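Local atomic coordinates of anti-h(o) lectin I (PDB entry 1FX5), a protein that binds L-fucose, recognising the O(H) blood-group determinant, and carries a calcium and a manganese ion in each subunit. Residues A[48-52]-A[210-214]; A[55-59]-A[233-237]; A[74-80]-A[221-227]; A[103-109]-A[215-219]. One frame throughout, in Å; residues are numbered along the deposited sequence.

Interaction 1 (A[48-52]-A[210-214]); sequences IARYI and VSVGF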
loop_
_atom_site.group_PDB
_atom_site.type_symbol
_atom_site.label_atom_id
_atom_site.label_comp_id
_atom_site.label_asym_id
_atom_site.label_seq_id
_atom_site.Cartn_x
_atom_site.Cartn_y
_atom_site.Cartn_z
ATOM N N ILE A 48 16.817 -1.709 7.855
ATOM C CA ILE A 48 15.860 -0.809 7.204
ATOM C C ILE A 48 14.490 -1.492 7.021
ATOM O O ILE A 48 14.418 -2.691 6.726
ATOM C CB ILE A 48 16.362 -0.394 5.777
ATOM C CG1 ILE A 48 17.541 0.587 5.866
ATOM C CG2 ILE A 48 15.212 0.193 4.945
ATOM C CD1 ILE A 48 18.118 0.960 4.483
ATOM N N ALA A 49 13.411 -0.733 7.158
ATOM C CA ALA A 49 12.065 -1.278 6.991
ATOM C C ALA A 49 11.219 -0.226 6.268
ATOM O O ALA A 49 11.184 0.930 6.680
ATOM C CB ALA A 49 11.452 -1.628 8.339
ATOM N N ARG A 50 10.544 -0.620 5.195
ATOM C CA ARG A 50 9.712 0.315 4.431
ATOM C C ARG A 50 8.360 -0.276 4.152
ATOM O O ARG A 50 8.232 -1.507 4.088
ATOM C CB ARG A 50 10.318 0.563 3.041
ATOM C CG ARG A 50 11.819 0.611 2.970
ATOM C CD ARG A 50 12.314 0.833 1.550
ATOM N NE ARG A 50 13.746 0.570 1.439
ATOM C CZ ARG A 50 14.581 1.243 0.653
ATOM N NH1 ARG A 50 14.136 2.238 -0.106
ATOM N NH2 ARG A 50 15.869 0.929 0.640
ATOM N N TYR A 51 7.357 0.581 3.953
ATOM C CA TYR A 51 6.008 0.087 3.642
ATOM C C TYR A 51 6.220 -0.484 2.218
ATOM O O TYR A 51 6.956 0.103 1.405
ATOM C CB TYR A 51 4.951 1.215 3.653
ATOM C CG TYR A 51 3.528 0.713 3.434
ATOM C CD1 TYR A 51 2.785 1.143 2.343
ATOM C CD2 TYR A 51 2.937 -0.215 4.309
ATOM C CE1 TYR A 51 1.499 0.667 2.116
ATOM C CE2 TYR A 51 1.635 -0.706 4.094
ATOM C CZ TYR A 51 0.921 -0.252 2.990
ATOM O OH TYR A 51 -0.375 -0.683 2.736
ATOM N N ILE A 52 5.577 -1.610 1.918
ATOM C CA ILE A 52 5.732 -2.255 0.624
ATOM C C ILE A 52 5.313 -1.522 -0.664
ATOM O O ILE A 52 5.917 -1.724 -1.712
ATOM C CB ILE A 52 5.178 -3.718 0.683
ATOM C CG1 ILE A 52 5.782 -4.556 -0.436
ATOM C CG2 ILE A 52 3.662 -3.733 0.616
ATOM C CD1 ILE A 52 5.317 -5.996 -0.413
ATOM N N VAL A 210 8.384 7.381 -4.466
ATOM C CA VAL A 210 9.386 7.055 -3.438
ATOM C C VAL A 210 8.825 6.099 -2.395
ATOM O O VAL A 210 7.610 5.942 -2.282
ATOM C CB VAL A 210 9.873 8.333 -2.650
ATOM C CG1 VAL A 210 10.534 9.332 -3.578
ATOM C CG2 VAL A 210 8.705 8.993 -1.915
ATOM N N SER A 211 9.703 5.443 -1.645
ATOM C CA SER A 211 9.258 4.522 -0.592
ATOM C C SER A 211 9.418 5.314 0.718
ATOM O O SER A 211 10.146 6.304 0.732
ATOM C CB SER A 211 10.171 3.296 -0.544
ATOM O OG SER A 211 11.499 3.657 -0.213
ATOM N N VAL A 212 8.655 4.988 1.758
ATOM C CA VAL A 212 8.780 5.692 3.044
ATOM C C VAL A 212 9.121 4.586 4.053
ATOM O O VAL A 212 8.608 3.459 3.926
ATOM C CB VAL A 212 7.496 6.422 3.501
ATOM C CG1 VAL A 212 7.141 7.534 2.526
ATOM C CG2 VAL A 212 6.343 5.443 3.677
ATOM N N GLY A 213 9.988 4.878 5.026
ATOM C CA GLY A 213 10.356 3.868 6.006
ATOM C C GLY A 213 11.312 4.384 7.060
ATOM O O GLY A 213 11.495 5.598 7.195
ATOM N N PHE A 214 11.977 3.468 7.759
ATOM C CA PHE A 214 12.916 3.824 8.806
ATOM C C PHE A 214 14.212 3.025 8.671
ATOM O O PHE A 214 14.260 1.974 8.019
ATOM C CB PHE A 214 12.360 3.451 10.201
ATOM C CG PHE A 214 10.951 3.966 10.515
ATOM C CD1 PHE A 214 9.829 3.184 10.230
ATOM C CD2 PHE A 214 10.762 5.184 11.165
ATOM C CE1 PHE A 214 8.548 3.606 10.590
ATOM C CE2 PHE A 214 9.493 5.603 11.525
ATOM C CZ PHE A 214 8.385 4.815 11.236
HETATM O O HOH W 1 6.864 2.802 0.720
#
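The guanidinium of Arg50 receives Ser211 OG at its edge, nearly in its plane, while the ring of Phe214 is approached obliquely by Ala49 O and meets Phe72 edge-to-face and Trp231 at a steep tilt. The two groups belong to opposite faces of an antiparallel strand pair in the curved front sheet of the legume-lectin beta sandwich. Ala49 and Phe214 form a hydrogen-bonded pair: Ala49 N reaches Phe214 O at 3.0 Å and Phe214 N returns to Ala49 O at 2.9 Å. Their side chains turn to the inner side of the sandwich, where Phe214 finds its aromatic neighbours. Arg50 and Gly213 follow as a non-hydrogen-bonded pair, and with no side chain on the glycine the strands draw in until their CA atoms stand only 3.9 Å apart. From there the arginine chain, CG anti to its carbonyl carbon (chi1 -36°) and extended as far as NE, travels along the neighbouring strand to Ser211. NH1 donates to Ser211 OG at 3.0 Å, and NH2 is taken up by Ser98 OG, so bonds at two nitrogens limit rotation of this buried charged group. Tyr51 N then bonds to Val212 O at 3.1 Å. Beyond it the strands diverge, and a water bridges the gap, donating to Tyr51 O at 2.8 Å and accepting from Val212 N at 3.0 Å.

Interaction 2 (A[55-59]-A[233-237]); sequences IHIWN and FTSTF. Unlike the reference sequence in segment 233-237: Thr236 (reference Asn), Phe237 (reference Leu).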
loop_
_atom_site.group_PDB
_atom_site.type_symbol
_atom_site.label_atom_id
_atom_site.label_comp_id
_atom_site.label_asym_id
_atom_site.label_seq_id
_atom_site.Cartn_x
_atom_site.Cartn_y
_atom_site.Cartn_z
ATOM N N ILE A 55 4.950 5.483 -2.841
ATOM C CA ILE A 55 4.075 6.630 -2.677
ATOM C C ILE A 55 4.320 7.579 -3.841
ATOM O O ILE A 55 5.471 7.787 -4.248
ATOM C CB ILE A 55 4.445 7.409 -1.376
ATOM C CG1 ILE A 55 4.616 6.453 -0.190
ATOM C CG2 ILE A 55 3.394 8.439 -1.039
ATOM C CD1 ILE A 55 3.370 5.746 0.241
ATOM N N HIS A 56 3.239 8.143 -4.374
ATOM C CA HIS A 56 3.294 9.087 -5.487
ATOM C C HIS A 56 3.525 10.421 -4.778
ATOM O O HIS A 56 2.586 10.977 -4.208
ATOM C CB HIS A 56 1.947 9.099 -6.218
ATOM C CG HIS A 56 2.000 9.656 -7.613
ATOM N ND1 HIS A 56 3.187 10.018 -8.230
ATOM C CD2 HIS A 56 1.021 9.901 -8.507
ATOM C CE1 HIS A 56 2.924 10.461 -9.449
ATOM N NE2 HIS A 56 1.620 10.403 -9.647
ATOM N N ILE A 57 4.758 10.918 -4.775
ATOM C CA ILE A 57 5.036 12.175 -4.093
ATOM C C ILE A 57 4.803 13.436 -4.924
ATOM O O ILE A 57 4.445 14.484 -4.388
ATOM C CB ILE A 57 6.407 12.132 -3.382
ATOM C CG1 ILE A 57 6.436 13.133 -2.223
ATOM C CG2 ILE A 57 7.513 12.459 -4.336
ATOM C CD1 ILE A 57 5.554 12.753 -1.055
ATOM N N TRP A 58 5.086 13.379 -6.211
ATOM C CA TRP A 58 4.844 14.546 -7.039
ATOM C C TRP A 58 4.440 14.039 -8.412
ATOM O O TRP A 58 4.711 12.885 -8.760
ATOM C CB TRP A 58 5.968 15.591 -7.030
ATOM C CG TRP A 58 7.244 15.181 -7.631
ATOM C CD1 TRP A 58 8.271 14.547 -7.009
ATOM C CD2 TRP A 58 7.680 15.446 -8.965
ATOM N NE1 TRP A 58 9.327 14.409 -7.868
ATOM C CE2 TRP A 58 8.995 14.949 -9.070
ATOM C CE3 TRP A 58 7.092 16.063 -10.070
ATOM C CZ2 TRP A 58 9.738 15.056 -10.253
ATOM C CZ3 TRP A 58 7.829 16.171 -11.237
ATOM C CH2 TRP A 58 9.142 15.666 -11.320
ATOM N N ASN A 59 3.709 14.872 -9.141
ATOM C CA ASN A 59 3.214 14.532 -10.472
ATOM C C ASN A 59 3.789 15.363 -11.621
ATOM O O ASN A 59 3.442 16.532 -11.753
ATOM C CB ASN A 59 1.698 14.711 -10.422
ATOM C CG ASN A 59 0.998 14.122 -11.620
ATOM O OD1 ASN A 59 1.577 14.002 -12.707
ATOM N ND2 ASN A 59 -0.264 13.765 -11.437
ATOM N N PHE A 233 0.504 7.132 8.811
ATOM C CA PHE A 233 0.976 7.905 7.661
ATOM C C PHE A 233 -0.141 8.243 6.699
ATOM O O PHE A 233 -0.967 7.384 6.374
ATOM C CB PHE A 233 2.021 7.095 6.880
ATOM C CG PHE A 233 2.534 7.785 5.640
ATOM C CD1 PHE A 233 3.662 8.593 5.697
ATOM C CD2 PHE A 233 1.882 7.631 4.412
ATOM C CE1 PHE A 233 4.144 9.248 4.549
ATOM C CE2 PHE A 233 2.353 8.278 3.261
ATOM C CZ PHE A 233 3.488 9.092 3.333
ATOM N N THR A 234 -0.125 9.468 6.181
ATOM C CA THR A 234 -1.133 9.901 5.237
ATOM C C THR A 234 -0.586 10.964 4.279
ATOM O O THR A 234 0.132 11.894 4.705
ATOM C CB THR A 234 -2.416 10.401 5.964
ATOM O OG1 THR A 234 -3.311 10.999 5.023
ATOM C CG2 THR A 234 -2.084 11.447 6.953
ATOM N N SER A 235 -0.821 10.767 2.977
ATOM C CA SER A 235 -0.369 11.717 1.958
ATOM C C SER A 235 -1.541 12.008 1.049
ATOM O O SER A 235 -2.410 11.135 0.814
ATOM C CB SER A 235 0.803 11.204 1.130
ATOM O OG SER A 235 0.459 10.025 0.435
ATOM N N THR A 236 -1.541 13.222 0.506
ATOM C CA THR A 236 -2.602 13.653 -0.384
ATOM C C THR A 236 -2.126 14.836 -1.240
ATOM O O THR A 236 -1.190 15.561 -0.863
ATOM C CB THR A 236 -3.830 14.110 0.450
ATOM O OG1 THR A 236 -4.905 14.472 -0.418
ATOM C CG2 THR A 236 -3.491 15.334 1.281
ATOM N N PHE A 237 -2.728 14.973 -2.423
ATOM C CA PHE A 237 -2.409 16.061 -3.349
ATOM C C PHE A 237 -3.503 17.128 -3.147
ATOM O O PHE A 237 -3.331 18.308 -3.465
ATOM C CB PHE A 237 -2.480 15.586 -4.792
ATOM C CG PHE A 237 -1.261 14.883 -5.264
ATOM C CD1 PHE A 237 -0.202 15.598 -5.792
ATOM C CD2 PHE A 237 -1.188 13.515 -5.235
ATOM C CE1 PHE A 237 0.904 14.948 -6.302
ATOM C CE2 PHE A 237 -0.091 12.861 -5.738
ATOM C CZ PHE A 237 0.960 13.575 -6.272
HETATM O O HOH W 2 -0.058 10.728 -2.434
#
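Segments 55-59 and 233-237 run almost the same way, 13° apart end to end, yet their closest CA atoms, those of Ile57 and Ser235, are 8.1 Å apart, a spacing for side chains and water rather than for direct strand pairing. The contact lies near one end of the legume-lectin beta sandwich: Ile55 is bonded through its backbone to Val210 of the front-sheet strand, whereas Phe233 and Thr234 are bonded to Phe6 and Ile69 of the back sheet. On the buried side, Ile55 and Phe233 run past one another head to tail, CD1 of the isoleucine coming within 4.1 Å of CE2 of the ring. The other branch of Ile55, CG2, packs against Ser235 OG at 3.6 Å. Further along, Phe237, which differs from the reference sequence, has the largest buried area here and touches His56 to Asn59. Its CG lies anti to the carbonyl carbon (chi1 -82°), and the ring projects edge first at the face of His56 in a T-shaped stack, centroids 5.6 Å apart and planes at 72°. CZ is the atom over the imidazole, offset toward its rim. Another part of the same phenyl edge, at CE1, meets Trp58 CA and Asn59 N near the ring plane. Between Ser235 and the Phe237 ring a water joins the segments, accepting from Ser235 OG at 3.0 Å and donating to His56 O at 3.2 Å.

Interaction 3 (A[74-80]-A[221-227]); sequences FFMETSA and GRQATHE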
loop_
_atom_site.group_PDB
_atom_site.type_symbol
_atom_site.label_atom_id
_atom_site.label_comp_id
_atom_site.label_asym_id
_atom_site.label_seq_id
_atom_site.Cartn_x
_atom_site.Cartn_y
_atom_site.Cartn_z
ATOM N N PHE A 74 8.752 5.810 19.574
ATOM C CA PHE A 74 9.909 4.926 19.568
ATOM C C PHE A 74 10.643 4.974 20.936
ATOM O O PHE A 74 10.325 5.803 21.808
ATOM C CB PHE A 74 10.858 5.334 18.411
ATOM C CG PHE A 74 11.769 6.509 18.735
ATOM C CD1 PHE A 74 13.024 6.309 19.284
ATOM C CD2 PHE A 74 11.364 7.805 18.491
ATOM C CE1 PHE A 74 13.862 7.377 19.592
ATOM C CE2 PHE A 74 12.190 8.884 18.789
ATOM C CZ PHE A 74 13.446 8.669 19.346
ATOM N N PHE A 75 11.543 4.022 21.158
ATOM C CA PHE A 75 12.321 3.973 22.388
ATOM C C PHE A 75 13.626 3.246 22.048
ATOM O O PHE A 75 13.721 2.567 21.017
ATOM C CB PHE A 75 11.544 3.354 23.573
ATOM C CG PHE A 75 11.326 1.872 23.466
ATOM C CD1 PHE A 75 10.264 1.361 22.727
ATOM C CD2 PHE A 75 12.165 0.987 24.128
ATOM C CE1 PHE A 75 10.041 -0.013 22.644
ATOM C CE2 PHE A 75 11.949 -0.383 24.053
ATOM C CZ PHE A 75 10.881 -0.884 23.307
ATOM N N MET A 76 14.660 3.478 22.849
ATOM C CA MET A 76 15.957 2.850 22.624
ATOM C C MET A 76 16.396 2.147 23.906
ATOM O O MET A 76 16.087 2.605 25.000
ATOM C CB MET A 76 17.003 3.928 22.282
ATOM C CG MET A 76 16.545 4.983 21.294
ATOM S SD MET A 76 17.810 6.196 20.867
ATOM C CE MET A 76 17.761 7.347 22.269
ATOM N N GLU A 77 17.170 1.075 23.768
ATOM C CA GLU A 77 17.661 0.322 24.923
ATOM C C GLU A 77 19.145 0.110 24.759
ATOM O O GLU A 77 19.607 -0.185 23.654
ATOM C CB GLU A 77 16.982 -1.031 25.014
ATOM C CG GLU A 77 15.498 -0.943 24.895
ATOM C CD GLU A 77 14.806 -1.784 25.920
ATOM O OE1 GLU A 77 14.723 -1.313 27.085
ATOM O OE2 GLU A 77 14.354 -2.900 25.553
ATOM N N THR A 78 19.886 0.206 25.859
ATOM C CA THR A 78 21.326 0.018 25.809
ATOM C C THR A 78 21.919 -0.503 27.118
ATOM O O THR A 78 21.415 -0.209 28.197
ATOM C CB THR A 78 22.032 1.343 25.431
ATOM O OG1 THR A 78 23.432 1.109 25.226
ATOM C CG2 THR A 78 21.856 2.379 26.516
ATOM N N SER A 79 22.996 -1.279 27.003
ATOM C CA SER A 79 23.690 -1.845 28.159
ATOM C C SER A 79 24.984 -1.061 28.391
ATOM O O SER A 79 25.688 -1.286 29.375
ATOM C CB SER A 79 24.002 -3.325 27.941
ATOM O OG SER A 79 22.816 -4.104 28.038
ATOM N N ALA A 80 25.321 -0.182 27.449
ATOM C CA ALA A 80 26.521 0.641 27.544
ATOM C C ALA A 80 26.111 1.949 28.217
ATOM O O ALA A 80 24.936 2.165 28.514
ATOM C CB ALA A 80 27.078 0.923 26.145
ATOM N N GLY A 221 30.884 -1.894 20.775
ATOM C CA GLY A 221 31.378 -1.205 21.954
ATOM C C GLY A 221 30.447 -0.137 22.485
ATOM O O GLY A 221 30.632 0.344 23.602
ATOM N N ARG A 222 29.446 0.247 21.699
ATOM C CA ARG A 222 28.495 1.273 22.124
ATOM C C ARG A 222 27.126 0.970 21.535
ATOM O O ARG A 222 26.343 1.872 21.228
ATOM C CB ARG A 222 29.000 2.684 21.738
ATOM C CG ARG A 222 29.938 2.768 20.534
ATOM C CD ARG A 222 31.164 3.715 20.761
ATOM N NE ARG A 222 30.745 5.028 21.227
ATOM C CZ ARG A 222 31.547 6.037 21.566
ATOM N NH1 ARG A 222 32.863 5.933 21.500
ATOM N NH2 ARG A 222 31.003 7.165 22.010
ATOM N N GLN A 223 26.823 -0.319 21.481
ATOM C CA GLN A 223 25.579 -0.815 20.943
ATOM C C GLN A 223 24.311 -0.443 21.658
ATOM O O GLN A 223 24.264 -0.394 22.872
ATOM C CB GLN A 223 25.620 -2.337 20.805
ATOM C CG GLN A 223 26.717 -2.855 19.885
ATOM C CD GLN A 223 26.605 -4.360 19.657
ATOM O OE1 GLN A 223 26.034 -5.086 20.478
ATOM N NE2 GLN A 223 27.129 -4.828 18.534
ATOM N N ALA A 224 23.276 -0.208 20.862
ATOM C CA ALA A 224 21.952 0.150 21.345
ATOM C C ALA A 224 20.951 -0.299 20.276
ATOM O O ALA A 224 21.296 -0.385 19.086
ATOM C CB ALA A 224 21.847 1.647 21.568
ATOM N N THR A 225 19.758 -0.692 20.702
ATOM C CA THR A 225 18.731 -1.124 19.772
ATOM C C THR A 225 17.700 0.038 19.689
ATOM O O THR A 225 17.501 0.765 20.665
ATOM C CB THR A 225 18.108 -2.471 20.216
ATOM O OG1 THR A 225 17.104 -2.870 19.262
ATOM C CG2 THR A 225 17.494 -2.348 21.605
ATOM N N HIS A 226 17.114 0.257 18.508
ATOM C CA HIS A 226 16.138 1.332 18.291
ATOM C C HIS A 226 14.849 0.651 17.869
ATOM O O HIS A 226 14.832 -0.048 16.855
ATOM C CB HIS A 226 16.679 2.285 17.209
ATOM C CG HIS A 226 18.030 2.844 17.536
ATOM N ND1 HIS A 226 19.203 2.191 17.215
ATOM C CD2 HIS A 226 18.393 3.944 18.239
ATOM C CE1 HIS A 226 20.231 2.859 17.715
ATOM N NE2 HIS A 226 19.768 3.928 18.342
ATOM N N GLU A 227 13.768 0.922 18.607
ATOM C CA GLU A 227 12.456 0.325 18.357
ATOM C C GLU A 227 11.230 1.223 18.162
ATOM O O GLU A 227 11.020 2.178 18.902
ATOM C CB GLU A 227 12.212 -0.662 19.493
ATOM C CG GLU A 227 13.275 -1.744 19.481
ATOM C CD GLU A 227 13.457 -2.444 20.795
ATOM O OE1 GLU A 227 13.284 -3.663 20.834
ATOM O OE2 GLU A 227 13.821 -1.799 21.790
HETATM O O HOH W 3 23.805 -2.662 24.892
#
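Phe75 and Glu227 exchange two backbone bonds, Phe75 N to Glu227 O and Glu227 N to Phe75 O (2.9 Å), and Glu77 and Thr225 repeat the pattern two residues on. These antiparallel pairs belong to the back sheet of the lectin sandwich. Where regular pairing gives way, Thr78 OG1 takes over: it donates to Gln223 O at 2.9 Å and accepts from Ala80 N in an ST turn. Gln223 O also accepts from a water that in turn receives Ser79 N. Thr225 OG1 is satisfied outside, by Asn35 O. On the face with Met76 and His226, Met76 SD lies 3.5 Å from His226 CD2, at the edge of the imidazole. The opposite face is less evenly served. Glu227 CB sits over the Phe75 ring, 4.2 Å from its centroid, in a CH-pi contact, and the extended chain then carries OE2 out over the same side of the ring, above its CE2-CZ side, 3.3 Å from Phe75 CE2. OE2 is buried without a polar partner in the model, and Glu77 OE2 comes within 4.0 Å of it. A charged carboxylate held over an aromatic ring and close to a second acid would probably be disfavoured, which may raise the pKa of one of the two.

Interaction 4 (A[103-109]-A[215-219]); sequences AGGYFGL and SGSTY. Unlike the reference sequence in segment 215-219: Ser217 (reference Gly).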
loop_
_atom_site.group_PDB
_atom_site.type_symbol
_atom_site.label_atom_id
_atom_site.label_comp_id
_atom_site.label_asym_id
_atom_site.label_seq_id
_atom_site.Cartn_x
_atom_site.Cartn_y
_atom_site.Cartn_z
ATOM N N ALA A 103 26.308 1.222 7.354
ATOM C CA ALA A 103 25.632 1.426 8.634
ATOM C C ALA A 103 26.482 2.261 9.619
ATOM O O ALA A 103 27.244 3.147 9.188
ATOM C CB ALA A 103 25.231 0.093 9.223
ATOM N N GLY A 104 26.369 2.020 10.921
ATOM C CA GLY A 104 27.165 2.821 11.839
ATOM C C GLY A 104 26.676 4.263 11.732
ATOM O O GLY A 104 25.477 4.478 11.545
ATOM N N GLY A 105 27.570 5.251 11.766
ATOM C CA GLY A 105 27.133 6.636 11.672
ATOM C C GLY A 105 26.573 7.110 10.336
ATOM O O GLY A 105 26.221 8.279 10.175
ATOM N N TYR A 106 26.491 6.215 9.367
ATOM C CA TYR A 106 25.968 6.563 8.055
ATOM C C TYR A 106 24.510 6.096 7.881
ATOM O O TYR A 106 23.944 6.200 6.782
ATOM C CB TYR A 106 26.914 6.047 6.959
ATOM C CG TYR A 106 28.287 6.693 7.028
ATOM C CD1 TYR A 106 29.380 6.001 7.528
ATOM C CD2 TYR A 106 28.479 7.998 6.602
ATOM C CE1 TYR A 106 30.638 6.589 7.591
ATOM C CE2 TYR A 106 29.741 8.605 6.668
ATOM C CZ TYR A 106 30.812 7.893 7.158
ATOM O OH TYR A 106 32.056 8.470 7.175
ATOM N N PHE A 107 23.946 5.516 8.949
ATOM C CA PHE A 107 22.557 5.025 9.011
ATOM C C PHE A 107 22.027 4.071 7.951
ATOM O O PHE A 107 20.788 3.908 7.845
ATOM C CB PHE A 107 21.580 6.216 9.040
ATOM C CG PHE A 107 21.848 7.206 10.135
ATOM C CD1 PHE A 107 22.388 8.459 9.848
ATOM C CD2 PHE A 107 21.566 6.888 11.456
ATOM C CE1 PHE A 107 22.644 9.380 10.858
ATOM C CE2 PHE A 107 21.823 7.806 12.475
ATOM C CZ PHE A 107 22.366 9.056 12.168
ATOM N N GLY A 108 22.925 3.474 7.175
ATOM C CA GLY A 108 22.514 2.557 6.132
ATOM C C GLY A 108 22.012 3.288 4.887
ATOM O O GLY A 108 21.635 2.649 3.897
ATOM N N LEU A 109 22.063 4.620 4.895
ATOM C CA LEU A 109 21.597 5.422 3.765
ATOM C C LEU A 109 22.678 5.953 2.833
ATOM O O LEU A 109 22.410 6.210 1.645
ATOM C CB LEU A 109 20.794 6.625 4.291
ATOM C CG LEU A 109 19.611 6.371 5.231
ATOM C CD1 LEU A 109 19.034 7.718 5.699
ATOM C CD2 LEU A 109 18.557 5.543 4.503
ATOM N N SER A 215 15.243 3.502 9.356
ATOM C CA SER A 215 16.550 2.856 9.368
ATOM C C SER A 215 17.071 3.054 10.801
ATOM O O SER A 215 16.702 4.036 11.481
ATOM C CB SER A 215 17.513 3.456 8.313
ATOM O OG SER A 215 18.271 4.562 8.791
ATOM N N GLY A 216 17.855 2.095 11.288
ATOM C CA GLY A 216 18.407 2.178 12.625
ATOM C C GLY A 216 19.781 1.547 12.544
ATOM O O GLY A 216 19.969 0.620 11.750
ATOM N N SER A 217 20.748 2.037 13.327
ATOM C CA SER A 217 22.077 1.462 13.282
ATOM C C SER A 217 22.865 1.745 14.550
ATOM O O SER A 217 22.474 2.597 15.356
ATOM C CB SER A 217 22.846 1.933 12.036
ATOM O OG SER A 217 23.075 3.315 12.092
ATOM N N THR A 218 23.958 0.998 14.725
ATOM C CA THR A 218 24.832 1.118 15.882
ATOM C C THR A 218 26.273 0.660 15.557
ATOM O O THR A 218 26.554 0.208 14.442
ATOM C CB THR A 218 24.238 0.329 17.062
ATOM O OG1 THR A 218 24.879 0.720 18.288
ATOM C CG2 THR A 218 24.384 -1.173 16.828
ATOM N N TYR A 219 27.174 0.758 16.529
ATOM C CA TYR A 219 28.576 0.371 16.332
ATOM C C TYR A 219 29.074 -0.506 17.497
ATOM O O TYR A 219 28.508 -0.388 18.598
ATOM C CB TYR A 219 29.360 1.674 16.280
ATOM C CG TYR A 219 30.789 1.527 15.909
ATOM C CD1 TYR A 219 31.787 1.728 16.861
ATOM C CD2 TYR A 219 31.152 1.177 14.615
ATOM C CE1 TYR A 219 33.096 1.584 16.539
ATOM C CE2 TYR A 219 32.470 1.028 14.278
ATOM C CZ TYR A 219 33.440 1.233 15.249
ATOM O OH TYR A 219 34.765 1.102 14.932
#
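Ser215 and Ser217 both hold OG between the backbone N and the carbonyl carbon (chi1 89° and 65°), a setting that lifts each hydroxyl off the strand toward the loop 103-109. As alternate residues they project on the same side. Ser217 OG donates to Gly104 O at 2.7 Å, tilted from the carbonyl plane, while Ser215 OG reaches Phe107 O at 2.8 Å in the Phe107 carbonyl plane. Gly104 O is gripped twice, since Phe107 N also bonds to it inside the loop, at 3.2 Å. Two serine side chains, one of them (Ser217) unlike the reference sequence, thus pin both ends of the short 3-10 turn at Gly105 and Tyr106. Packing backs the grip: Ala103 CB rests on Ser217 CB at 4.1 Å, and Phe107 CD2 lies 3.9 Å from Ser217 OG. Phe107, with a left-handed backbone (phi 52°), sends its ring on to Glu125 and Asp127, which coordinate manganese, Asp127 calcium as well. At the turn itself, Gly105 N bonds a diol probably left from crystallisation. A glycine-rich loop laid on the front sheet beside the metal pair is characteristic of the monosaccharide site of legume lectins, and the bound diol is consistent with that role here.

Overall arrangement
From the N terminus, strand 44-59 supplies the first halves of two contacts: 48-52 waits for 210-214 (interaction 1) and 55-59 for 233-237 (interaction 2). Segment 74-80 follows, to be joined by 221-227 (interaction 3), and then the loop 103-109, met by 215-219 (interaction 4). Interaction 4 is nested within the loop closed by interaction 3, and that within the loop of interaction 2; interaction 1 crosses all three. Interactions 1 and 2 touch through Val212 and Ile55, interactions 1 and 4 through Ile48 and Ser215, interactions 3 and 4 through Ala224 and Thr218. Front sheet, back sheet, the loop of the probable monosaccharide site and one sandwich end are thereby tied together.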